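PDB 3QNK: putative lipoprotein from Bacteroides fragilis, which probably binds glycans at the outer membrane surface and passes them to a partner transporter, although its substrate is not established. Local coordinates for residues B[21-26]-B[88-93]; B[118-123]-B[189-194]; B[441-446]-B[457-462]. One frame throughout, in Å; residues are numbered along the deposited sequence.

Contact 1: B[21-26]-B[88-93]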
loop_
_atom_site.group_PDB
_atom_site.type_symbol
_atom_site.label_atom_id
_atom_site.label_comp_id
_atom_site.label_asym_id
_atom_site.label_seq_id
_atom_site.Cartn_x
_atom_site.Cartn_y
_atom_site.Cartn_z
ATOM N N LYS B 21 -18.945 -15.804 -7.880
ATOM C CA LYS B 21 -19.634 -15.138 -6.768
ATOM C C LYS B 21 -18.588 -14.655 -5.729
ATOM O O LYS B 21 -18.725 -13.545 -5.200
ATOM C CB LYS B 21 -20.705 -16.055 -6.144
ATOM N N TYR B 22 -17.503 -15.455 -5.512
ATOM C CA TYR B 22 -16.397 -15.112 -4.607
ATOM C C TYR B 22 -15.588 -13.919 -5.150
ATOM O O TYR B 22 -15.142 -13.075 -4.369
ATOM C CB TYR B 22 -15.475 -16.316 -4.368
ATOM C CG TYR B 22 -16.026 -17.370 -3.429
ATOM C CD1 TYR B 22 -17.019 -17.059 -2.500
ATOM C CD2 TYR B 22 -15.517 -18.666 -3.429
ATOM C CE1 TYR B 22 -17.546 -18.034 -1.647
ATOM C CE2 TYR B 22 -16.018 -19.646 -2.564
ATOM C CZ TYR B 22 -17.036 -19.328 -1.674
ATOM O OH TYR B 22 -17.535 -20.289 -0.812
ATOM N N TYR B 23 -15.441 -13.832 -6.491
ATOM C CA TYR B 23 -14.740 -12.725 -7.139
ATOM C C TYR B 23 -15.454 -11.405 -6.826
ATOM O O TYR B 23 -14.799 -10.425 -6.456
ATOM C CB TYR B 23 -14.648 -12.960 -8.664
ATOM C CG TYR B 23 -13.710 -12.018 -9.386
ATOM C CD1 TYR B 23 -14.077 -10.696 -9.648
ATOM C CD2 TYR B 23 -12.456 -12.445 -9.816
ATOM C CE1 TYR B 23 -13.201 -9.814 -10.277
ATOM C CE2 TYR B 23 -11.570 -11.570 -10.442
ATOM C CZ TYR B 23 -11.950 -10.256 -10.675
ATOM O OH TYR B 23 -11.102 -9.401 -11.323
ATOM N N VAL B 24 -16.801 -11.388 -6.958
ATOM C CA VAL B 24 -17.619 -10.197 -6.701
ATOM C C VAL B 24 -17.535 -9.845 -5.196
ATOM O O VAL B 24 -17.413 -8.670 -4.872
ATOM C CB VAL B 24 -19.060 -10.366 -7.223
ATOM C CG1 VAL B 24 -19.893 -9.113 -6.999
ATOM C CG2 VAL B 24 -19.051 -10.716 -8.701
ATOM N N ASN B 25 -17.474 -10.856 -4.300
ATOM C CA ASN B 25 -17.298 -10.620 -2.857
ATOM C C ASN B 25 -15.979 -9.919 -2.584
ATOM O O ASN B 25 -15.925 -9.026 -1.728
ATOM C CB ASN B 25 -17.346 -11.929 -2.063
ATOM C CG ASN B 25 -18.689 -12.618 -1.962
ATOM O OD1 ASN B 25 -19.700 -12.235 -2.582
ATOM N ND2 ASN B 25 -18.714 -13.677 -1.172
ATOM N N ASP B 26 -14.918 -10.301 -3.345
ATOM C CA ASP B 26 -13.595 -9.684 -3.249
ATOM C C ASP B 26 -13.664 -8.227 -3.676
ATOM O O ASP B 26 -12.993 -7.383 -3.076
ATOM C CB ASP B 26 -12.580 -10.455 -4.093
ATOM C CG ASP B 26 -11.149 -9.977 -3.951
ATOM O OD1 ASP B 26 -10.657 -9.924 -2.807
ATOM O OD2 ASP B 26 -10.497 -9.719 -5.001
ATOM N N ASN B 88 -12.349 -4.265 -14.111
ATOM C CA ASN B 88 -12.102 -4.382 -15.552
ATOM C C ASN B 88 -11.831 -5.817 -15.956
ATOM O O ASN B 88 -12.231 -6.219 -17.050
ATOM C CB ASN B 88 -10.952 -3.481 -15.976
ATOM C CG ASN B 88 -11.244 -2.010 -15.847
ATOM O OD1 ASN B 88 -12.399 -1.569 -15.883
ATOM N ND2 ASN B 88 -10.188 -1.215 -15.715
ATOM N N ARG B 89 -11.188 -6.594 -15.068
ATOM C CA ARG B 89 -10.943 -8.004 -15.326
ATOM C C ARG B 89 -12.247 -8.753 -15.353
ATOM O O ARG B 89 -12.458 -9.567 -16.242
ATOM C CB ARG B 89 -10.019 -8.604 -14.274
ATOM C CG ARG B 89 -9.899 -10.121 -14.385
ATOM C CD ARG B 89 -8.892 -10.565 -15.418
ATOM N NE ARG B 89 -7.791 -11.254 -14.761
ATOM C CZ ARG B 89 -6.513 -10.905 -14.858
ATOM N NH1 ARG B 89 -6.157 -9.854 -15.594
ATOM N NH2 ARG B 89 -5.582 -11.590 -14.211
ATOM N N PHE B 90 -13.130 -8.482 -14.372
ATOM C CA PHE B 90 -14.447 -9.105 -14.313
ATOM C C PHE B 90 -15.136 -8.904 -15.660
ATOM O O PHE B 90 -15.502 -9.890 -16.325
ATOM C CB PHE B 90 -15.289 -8.515 -13.163
ATOM C CG PHE B 90 -16.685 -9.109 -13.062
ATOM C CD1 PHE B 90 -17.740 -8.585 -13.806
ATOM C CD2 PHE B 90 -16.938 -10.196 -12.232
ATOM C CE1 PHE B 90 -19.009 -9.157 -13.736
ATOM C CE2 PHE B 90 -18.214 -10.746 -12.150
ATOM C CZ PHE B 90 -19.242 -10.207 -12.881
ATOM N N PHE B 91 -15.223 -7.614 -16.094
ATOM C CA PHE B 91 -15.863 -7.222 -17.347
ATOM C C PHE B 91 -15.251 -7.937 -18.578
ATOM O O PHE B 91 -15.997 -8.314 -19.482
ATOM C CB PHE B 91 -15.819 -5.706 -17.522
ATOM C CG PHE B 91 -16.675 -4.947 -16.540
ATOM C CD1 PHE B 91 -18.028 -5.243 -16.396
ATOM C CD2 PHE B 91 -16.144 -3.892 -15.800
ATOM C CE1 PHE B 91 -18.818 -4.529 -15.491
ATOM C CE2 PHE B 91 -16.936 -3.172 -14.910
ATOM C CZ PHE B 91 -18.266 -3.491 -14.761
ATOM N N GLU B 92 -13.936 -8.182 -18.570
ATOM C CA GLU B 92 -13.245 -8.897 -19.641
ATOM C C GLU B 92 -13.594 -10.381 -19.684
ATOM O O GLU B 92 -13.743 -10.939 -20.772
ATOM C CB GLU B 92 -11.710 -8.778 -19.494
ATOM C CG GLU B 92 -11.122 -7.428 -19.884
ATOM C CD GLU B 92 -9.619 -7.259 -19.738
ATOM O OE1 GLU B 92 -8.963 -8.114 -19.096
ATOM O OE2 GLU B 92 -9.097 -6.250 -20.267
ATOM N N ARG B 93 -13.687 -11.032 -18.517
ATOM C CA ARG B 93 -13.847 -12.485 -18.448
ATOM C C ARG B 93 -15.286 -12.983 -18.223
ATOM O O ARG B 93 -15.521 -14.181 -18.420
ATOM C CB ARG B 93 -12.931 -13.052 -17.344
ATOM C CG ARG B 93 -11.440 -12.675 -17.469
ATOM C CD ARG B 93 -10.553 -13.879 -17.682
ATOM N NE ARG B 93 -10.931 -14.595 -18.898
ATOM C CZ ARG B 93 -10.763 -15.896 -19.105
ATOM N NH1 ARG B 93 -10.209 -16.660 -18.168
ATOM N NH2 ARG B 93 -11.152 -16.447 -20.248
#

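Contact 2: B[118-123]-B[189-194]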
loop_
_atom_site.group_PDB
_atom_site.type_symbol
_atom_site.label_atom_id
_atom_site.label_comp_id
_atom_site.label_asym_id
_atom_site.label_seq_id
_atom_site.Cartn_x
_atom_site.Cartn_y
_atom_site.Cartn_z
ATOM N N PHE B 118 -15.569 3.384 -7.150
ATOM C CA PHE B 118 -14.104 3.474 -7.043
ATOM C C PHE B 118 -13.576 4.676 -7.796
ATOM O O PHE B 118 -12.774 5.411 -7.222
ATOM C CB PHE B 118 -13.412 2.185 -7.513
ATOM C CG PHE B 118 -13.757 0.969 -6.692
ATOM C CD1 PHE B 118 -13.947 1.063 -5.320
ATOM C CD2 PHE B 118 -13.845 -0.281 -7.279
ATOM C CE1 PHE B 118 -14.262 -0.066 -4.557
ATOM C CE2 PHE B 118 -14.162 -1.414 -6.514
ATOM C CZ PHE B 118 -14.361 -1.296 -5.155
ATOM N N TYR B 119 -14.055 4.917 -9.038
ATOM C CA TYR B 119 -13.647 6.070 -9.828
ATOM C C TYR B 119 -14.122 7.371 -9.190
ATOM O O TYR B 119 -13.378 8.361 -9.216
ATOM C CB TYR B 119 -14.147 5.983 -11.259
ATOM C CG TYR B 119 -13.140 5.382 -12.225
ATOM C CD1 TYR B 119 -11.944 6.038 -12.518
ATOM C CD2 TYR B 119 -13.411 4.194 -12.898
ATOM C CE1 TYR B 119 -11.019 5.491 -13.405
ATOM C CE2 TYR B 119 -12.499 3.650 -13.798
ATOM C CZ TYR B 119 -11.299 4.290 -14.030
ATOM O OH TYR B 119 -10.411 3.744 -14.911
ATOM N N PHE B 120 -15.327 7.372 -8.570
ATOM C CA PHE B 120 -15.845 8.570 -7.903
ATOM C C PHE B 120 -14.948 8.973 -6.747
ATOM O O PHE B 120 -14.733 10.157 -6.586
ATOM C CB PHE B 120 -17.287 8.381 -7.421
ATOM C CG PHE B 120 -17.953 9.615 -6.836
ATOM C CD1 PHE B 120 -17.868 10.849 -7.481
ATOM C CD2 PHE B 120 -18.730 9.525 -5.683
ATOM C CE1 PHE B 120 -18.508 11.979 -6.944
ATOM C CE2 PHE B 120 -19.384 10.654 -5.167
ATOM C CZ PHE B 120 -19.265 11.866 -5.796
ATOM N N GLU B 121 -14.374 8.013 -5.986
ATOM C CA GLU B 121 -13.433 8.330 -4.898
ATOM C C GLU B 121 -12.196 9.057 -5.407
ATOM O O GLU B 121 -11.662 9.931 -4.714
ATOM C CB GLU B 121 -12.982 7.091 -4.130
ATOM C CG GLU B 121 -13.743 6.892 -2.834
ATOM C CD GLU B 121 -13.840 8.069 -1.879
ATOM O OE1 GLU B 121 -12.778 8.628 -1.529
ATOM O OE2 GLU B 121 -14.969 8.414 -1.457
HETATM N N MSE B 122 -11.754 8.716 -6.619
HETATM C CA MSE B 122 -10.604 9.351 -7.242
HETATM C C MSE B 122 -10.982 10.710 -7.803
HETATM O O MSE B 122 -10.303 11.696 -7.515
HETATM C CB MSE B 122 -10.032 8.453 -8.346
HETATM C CG MSE B 122 -9.380 7.190 -7.796
HETATM SE SE MSE B 122 -8.363 6.290 -9.146
HETATM C CE MSE B 122 -9.701 5.288 -9.878
ATOM N N VAL B 123 -12.063 10.771 -8.594
ATOM C CA VAL B 123 -12.521 11.996 -9.256
ATOM C C VAL B 123 -12.853 13.087 -8.246
ATOM O O VAL B 123 -12.423 14.225 -8.460
ATOM C CB VAL B 123 -13.688 11.729 -10.245
ATOM C CG1 VAL B 123 -14.239 13.022 -10.837
ATOM C CG2 VAL B 123 -13.217 10.812 -11.360
ATOM N N SER B 189 -27.340 10.421 -8.044
ATOM C CA SER B 189 -27.777 11.770 -7.634
ATOM C C SER B 189 -26.629 12.576 -6.992
ATOM O O SER B 189 -26.528 13.770 -7.278
ATOM C CB SER B 189 -28.978 11.707 -6.690
ATOM O OG SER B 189 -28.666 11.279 -5.373
ATOM N N ARG B 190 -25.756 11.944 -6.160
ATOM C CA ARG B 190 -24.625 12.653 -5.548
ATOM C C ARG B 190 -23.576 13.009 -6.590
ATOM O O ARG B 190 -23.141 14.166 -6.622
ATOM C CB ARG B 190 -23.986 11.834 -4.437
ATOM C CG ARG B 190 -23.040 12.670 -3.596
ATOM C CD ARG B 190 -22.074 11.785 -2.867
ATOM N NE ARG B 190 -22.741 11.055 -1.794
ATOM C CZ ARG B 190 -22.137 10.209 -0.968
ATOM N NH1 ARG B 190 -20.839 9.959 -1.093
ATOM N NH2 ARG B 190 -22.829 9.598 -0.015
ATOM N N VAL B 191 -23.181 12.013 -7.458
ATOM C CA VAL B 191 -22.221 12.202 -8.559
ATOM C C VAL B 191 -22.718 13.353 -9.498
ATOM O O VAL B 191 -21.930 14.242 -9.851
ATOM C CB VAL B 191 -21.969 10.884 -9.321
ATOM C CG1 VAL B 191 -21.030 11.096 -10.494
ATOM C CG2 VAL B 191 -21.385 9.836 -8.392
ATOM N N GLU B 192 -24.020 13.371 -9.815
ATOM C CA GLU B 192 -24.634 14.409 -10.635
ATOM C C GLU B 192 -24.612 15.771 -9.929
ATOM O O GLU B 192 -24.401 16.793 -10.578
ATOM C CB GLU B 192 -26.080 14.039 -11.014
ATOM C CG GLU B 192 -26.214 12.874 -11.991
ATOM C CD GLU B 192 -27.589 12.220 -12.096
ATOM O OE1 GLU B 192 -28.334 12.229 -11.091
ATOM O OE2 GLU B 192 -27.915 11.674 -13.177
ATOM N N LEU B 193 -24.806 15.792 -8.599
ATOM C CA LEU B 193 -24.795 17.027 -7.814
ATOM C C LEU B 193 -23.380 17.610 -7.756
ATOM O O LEU B 193 -23.195 18.831 -7.889
ATOM C CB LEU B 193 -25.347 16.767 -6.398
ATOM C CG LEU B 193 -25.528 17.985 -5.475
ATOM C CD1 LEU B 193 -26.593 18.942 -6.010
ATOM C CD2 LEU B 193 -25.862 17.554 -4.082
ATOM N N TYR B 194 -22.383 16.729 -7.565
ATOM C CA TYR B 194 -20.964 17.088 -7.527
ATOM C C TYR B 194 -20.560 17.754 -8.848
ATOM O O TYR B 194 -19.826 18.729 -8.789
ATOM C CB TYR B 194 -20.085 15.849 -7.187
ATOM C CG TYR B 194 -19.973 15.558 -5.694
ATOM C CD1 TYR B 194 -21.020 15.852 -4.822
ATOM C CD2 TYR B 194 -18.793 15.067 -5.144
ATOM C CE1 TYR B 194 -20.894 15.668 -3.442
ATOM C CE2 TYR B 194 -18.667 14.847 -3.760
ATOM C CZ TYR B 194 -19.734 15.124 -2.916
ATOM O OH TYR B 194 -19.674 14.882 -1.563
#

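Contact 3: B[441-446]-B[457-462]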
loop_
_atom_site.group_PDB
_atom_site.type_symbol
_atom_site.label_atom_id
_atom_site.label_comp_id
_atom_site.label_asym_id
_atom_site.label_seq_id
_atom_site.Cartn_x
_atom_site.Cartn_y
_atom_site.Cartn_z
ATOM N N LYS B 441 -26.580 24.775 5.155
ATOM C CA LYS B 441 -26.453 24.660 6.605
ATOM C C LYS B 441 -27.115 23.320 7.069
ATOM O O LYS B 441 -26.490 22.578 7.841
ATOM C CB LYS B 441 -27.036 25.899 7.331
ATOM N N GLU B 442 -28.323 22.983 6.546
ATOM C CA GLU B 442 -28.995 21.721 6.892
ATOM C C GLU B 442 -28.161 20.511 6.516
ATOM O O GLU B 442 -28.108 19.532 7.263
ATOM C CB GLU B 442 -30.393 21.592 6.237
ATOM C CG GLU B 442 -31.501 22.199 7.075
ATOM C CD GLU B 442 -31.664 21.643 8.475
ATOM O OE1 GLU B 442 -31.625 20.401 8.642
ATOM O OE2 GLU B 442 -31.810 22.460 9.413
ATOM N N ARG B 443 -27.529 20.573 5.352
ATOM C CA ARG B 443 -26.683 19.497 4.876
ATOM C C ARG B 443 -25.512 19.262 5.835
ATOM O O ARG B 443 -25.141 18.115 6.106
ATOM C CB ARG B 443 -26.154 19.824 3.475
ATOM C CG ARG B 443 -25.823 18.549 2.745
ATOM C CD ARG B 443 -24.999 18.761 1.505
ATOM N NE ARG B 443 -24.716 17.453 0.935
ATOM C CZ ARG B 443 -25.461 16.861 0.012
ATOM N NH1 ARG B 443 -26.517 17.489 -0.505
ATOM N NH2 ARG B 443 -25.142 15.655 -0.427
ATOM N N ARG B 444 -24.937 20.354 6.346
ATOM C CA ARG B 444 -23.803 20.283 7.232
ATOM C C ARG B 444 -24.175 19.545 8.519
ATOM O O ARG B 444 -23.417 18.686 8.951
ATOM C CB ARG B 444 -23.248 21.685 7.527
ATOM C CG ARG B 444 -22.026 21.604 8.423
ATOM C CD ARG B 444 -21.626 22.930 8.960
ATOM N NE ARG B 444 -20.355 22.822 9.664
ATOM C CZ ARG B 444 -19.692 23.851 10.167
ATOM N NH1 ARG B 444 -20.183 25.077 10.068
ATOM N NH2 ARG B 444 -18.542 23.661 10.789
ATOM N N ILE B 445 -25.327 19.863 9.116
ATOM C CA ILE B 445 -25.782 19.262 10.358
ATOM C C ILE B 445 -26.220 17.815 10.126
ATOM O O ILE B 445 -25.897 16.920 10.924
ATOM C CB ILE B 445 -26.914 20.114 10.966
ATOM C CG1 ILE B 445 -26.437 21.542 11.310
ATOM C CG2 ILE B 445 -27.578 19.433 12.165
ATOM C CD1 ILE B 445 -25.271 21.654 12.373
ATOM N N GLU B 446 -26.940 17.581 9.029
ATOM C CA GLU B 446 -27.429 16.256 8.710
ATOM C C GLU B 446 -26.313 15.270 8.495
ATOM O O GLU B 446 -26.372 14.130 8.991
ATOM C CB GLU B 446 -28.320 16.283 7.454
ATOM C CG GLU B 446 -29.144 15.007 7.255
ATOM C CD GLU B 446 -30.076 14.655 8.402
ATOM O OE1 GLU B 446 -30.416 15.550 9.205
ATOM O OE2 GLU B 446 -30.418 13.465 8.542
ATOM N N VAL B 457 -17.464 21.721 1.032
ATOM C CA VAL B 457 -16.654 22.939 1.042
ATOM C C VAL B 457 -15.981 23.132 -0.339
ATOM O O VAL B 457 -15.941 24.247 -0.867
ATOM C CB VAL B 457 -15.617 22.877 2.208
ATOM C CG1 VAL B 457 -14.484 23.883 2.034
ATOM C CG2 VAL B 457 -16.299 23.074 3.564
ATOM N N ARG B 458 -15.483 22.031 -0.915
ATOM C CA ARG B 458 -14.761 21.958 -2.191
ATOM C C ARG B 458 -15.658 22.282 -3.355
ATOM O O ARG B 458 -15.285 23.097 -4.223
ATOM C CB ARG B 458 -14.195 20.532 -2.348
ATOM C CG ARG B 458 -13.442 20.276 -3.622
ATOM C CD ARG B 458 -12.594 19.024 -3.467
ATOM N NE ARG B 458 -11.257 19.306 -2.958
ATOM C CZ ARG B 458 -10.255 18.445 -3.046
ATOM N NH1 ARG B 458 -10.440 17.263 -3.619
ATOM N NH2 ARG B 458 -9.052 18.768 -2.582
ATOM N N ARG B 459 -16.838 21.627 -3.399
ATOM C CA ARG B 459 -17.787 21.798 -4.501
ATOM C C ARG B 459 -18.509 23.143 -4.411
ATOM O O ARG B 459 -18.712 23.780 -5.443
ATOM C CB ARG B 459 -18.759 20.622 -4.618
ATOM C CG ARG B 459 -19.747 20.475 -3.486
ATOM C CD ARG B 459 -20.451 19.160 -3.616
ATOM N NE ARG B 459 -21.424 18.987 -2.549
ATOM C CZ ARG B 459 -22.676 19.403 -2.613
ATOM N NH1 ARG B 459 -23.129 20.009 -3.706
ATOM N NH2 ARG B 459 -23.489 19.218 -1.593
ATOM N N TRP B 460 -18.846 23.601 -3.199
ATOM C CA TRP B 460 -19.465 24.907 -2.993
ATOM C C TRP B 460 -18.455 26.024 -3.105
ATOM O O TRP B 460 -18.846 27.191 -3.182
ATOM C CB TRP B 460 -20.125 24.993 -1.616
ATOM C CG TRP B 460 -21.315 24.103 -1.462
ATOM C CD1 TRP B 460 -22.154 23.672 -2.443
ATOM C CD2 TRP B 460 -21.821 23.577 -0.236
ATOM N NE1 TRP B 460 -23.131 22.876 -1.908
ATOM C CE2 TRP B 460 -22.962 22.808 -0.553
ATOM C CE3 TRP B 460 -21.407 23.668 1.107
ATOM C CZ2 TRP B 460 -23.693 22.122 0.412
ATOM C CZ3 TRP B 460 -22.135 22.994 2.072
ATOM C CH2 TRP B 460 -23.273 22.241 1.723
ATOM N N LYS B 461 -17.151 25.674 -3.086
ATOM C CA LYS B 461 -16.039 26.605 -3.171
ATOM C C LYS B 461 -16.133 27.640 -2.021
ATOM O O LYS B 461 -16.242 28.829 -2.279
ATOM C CB LYS B 461 -15.916 27.260 -4.570
ATOM C CG LYS B 461 -15.488 26.268 -5.638
ATOM C CD LYS B 461 -14.853 26.943 -6.858
ATOM C CE LYS B 461 -14.455 25.999 -7.998
ATOM N NZ LYS B 461 -13.494 24.920 -7.596
ATOM N N ILE B 462 -16.123 27.152 -0.749
ATOM C CA ILE B 462 -16.203 27.977 0.469
ATOM C C ILE B 462 -14.991 27.707 1.420
ATOM O O ILE B 462 -15.103 27.879 2.648
ATOM C CB ILE B 462 -17.556 27.829 1.207
ATOM C CG1 ILE B 462 -17.822 26.386 1.668
ATOM C CG2 ILE B 462 -18.700 28.397 0.374
ATOM C CD1 ILE B 462 -18.835 26.228 2.771
#

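Contact 1: B[21-26]-B[88-93]
Tyr23 and Phe90 face each other across two nearly antiparallel helical segments, 21-26 and 88-93, whose axes run at 158° to each other and approach to 11.4 Å. The CA atoms of Tyr23 and Phe90 are 8.0 Å apart. At this spacing the backbones do not touch, and the space between them is bridged by side chains, chiefly the two aromatics. Tyr23 reaches across because CG lies anti to the backbone N (chi1 -168°), which extends the ring from its helix toward 88-93. Its CE1 rests 3.8 Å from Phe90 CB, and its CD1 arrives at the rim of the Phe90 ring, close to the plane of that ring and 3.9 Å from CD2. The two aromatics therefore meet with the tyrosine against the root and edge of the phenylalanine, not as a stack. The phenol end passes beyond them and lies against the start of the Arg89 side chain, with Tyr23 OH 3.2 Å from Arg89 CB. The Phe90 ring in turn leans across the gap until Phe90 CE2 is 3.5 Å from Val24 CG2.

The polar ends look elsewhere. The Tyr23 hydroxyl is hydrogen-bonded to the carbonyl of Lys86, one turn before Phe90, which probably helps to hold the ring in this position. The Arg89 chain bends at its second and third torsions and carries its guanidinium to a salt bridge with Glu7. Trp14 meets the Tyr23 ring. Helix 101-126 backs Phe90 through Thr108 and Val111, and on helix 17-29 Asn25 is hydrogen-bonded to Ile8 of the second subunit, so segment 88-93 is backed by helix 101-126 and segment 21-26 borders the second subunit.

Contact 2: B[118-123]-B[189-194]
Phe120 carries this contact, reaching from helix 101-126 to three residues of helix 181-194: Arg190, Val191 and Tyr194. The two segments run roughly parallel, at 25°, with axes 11.9 Å apart, and the ring spans the gap because CG stands anti to the backbone N (chi1 -174°). In the buried part of the contact one face of the ring is covered over its centre by Val191. There Val191 CG2 sits almost exactly on the ring normal, 3.6 Å from the centroid of Phe120, in a CH-pi contact that leaves the methyl nearly equidistant from all six ring carbons. The far rim of the same ring is occupied by Arg190, whose CD lies near the ring plane and 3.7 Å from Phe120 CE2.

Toward solvent stands Tyr194, the partly exposed partner, which nevertheless touches closely. Its ring approaches the end of Phe120 obliquely, with centroids 5.2 Å apart and planes inclined at 57°. The touch is concentrated at Tyr194 CD2, 3.3 Å from Phe120 CZ. An acetate ion, probably from the crystallisation liquor, lies about 4 Å from the tyrosine side chain.

All the cohesion between the segments is thus apolar or aromatic. Arg190 contributes methylene carbon here and takes its guanidinium, turned aside by the bend at its third torsion, to a salt bridge with Glu393 on helix 391-405, so its charge is probably balanced away from the phenylalanine.

Contact 3: B[441-446]-B[457-462]
Arg443 and Arg459 meet guanidinium to guanidinium, without a bond between them. The NH2 of Arg459 stands over one face of the Arg443 group, offset toward its rim, at 3.3 Å from Arg443 NE; both atoms are donors. With the planes 76° apart, Arg459 presents its edge to the face of Arg443 and the groups do not stack. Beside this pair, Trp460 offers its six-membered ring to the aliphatic part of Arg443, with CZ2 3.8 Å from Arg443 CD and the approach oblique.

The reach of both arginines comes from extended chains, each straight from CG to NE. In Arg459 the first torsion places CG between the backbone N and the carbonyl carbon (chi1 68°), and the chain runs alongside the indole of Trp460, whose NE1 lies over a face of its guanidinium.

The close approach is probably tolerated because acceptors surround both groups. Glu400 OE2 takes a salt bridge from Arg459 NH1 and a hydrogen bond from Trp460 NE1, and Asp456 pairs with Arg459 NE. Glu400 and Asp456 probably offset the charge of Arg459, while Asn397 OD1 satisfies an N-H of Arg443 NH2. An acetate ion lies about 4 Å from Arg459. Just past Trp460 a Schellman motif ends helix 453-460, with Lys461 at positive phi and Ile462 N bonded to Val457 O at 2.9 Å.

Glu400 and Asn397 both belong to helix 391-405, which therefore ties together helices 432-446 and 453-460; helix 432-446 also packs against helix 408-420 through Glu442 and Glu446.

In the fold
The three contacts follow one another along the chain, each closing before the next opens. Contacts 1 and 2 lie within the N-terminal starch-binding-associated region, their centres about 22 Å apart, and are joined through the consecutive helices 76-93 and 101-126. Contact 3 belongs to the C-terminal SusD region, yet its centre is about 16 Å from that of contact 2 and the two touch: Tyr194 CE1 is 3.5 Å from Arg459 NE, and Leu193 packs on Arg443 and Arg459. Contacts 1 and 3, centres about 36 Å apart, lie on opposite sides of the chain's centre. Helix 181-194 thus packs the first region against the second, consistent with the alpha-alpha superhelix and TPR-like scaffold of SusD proteins.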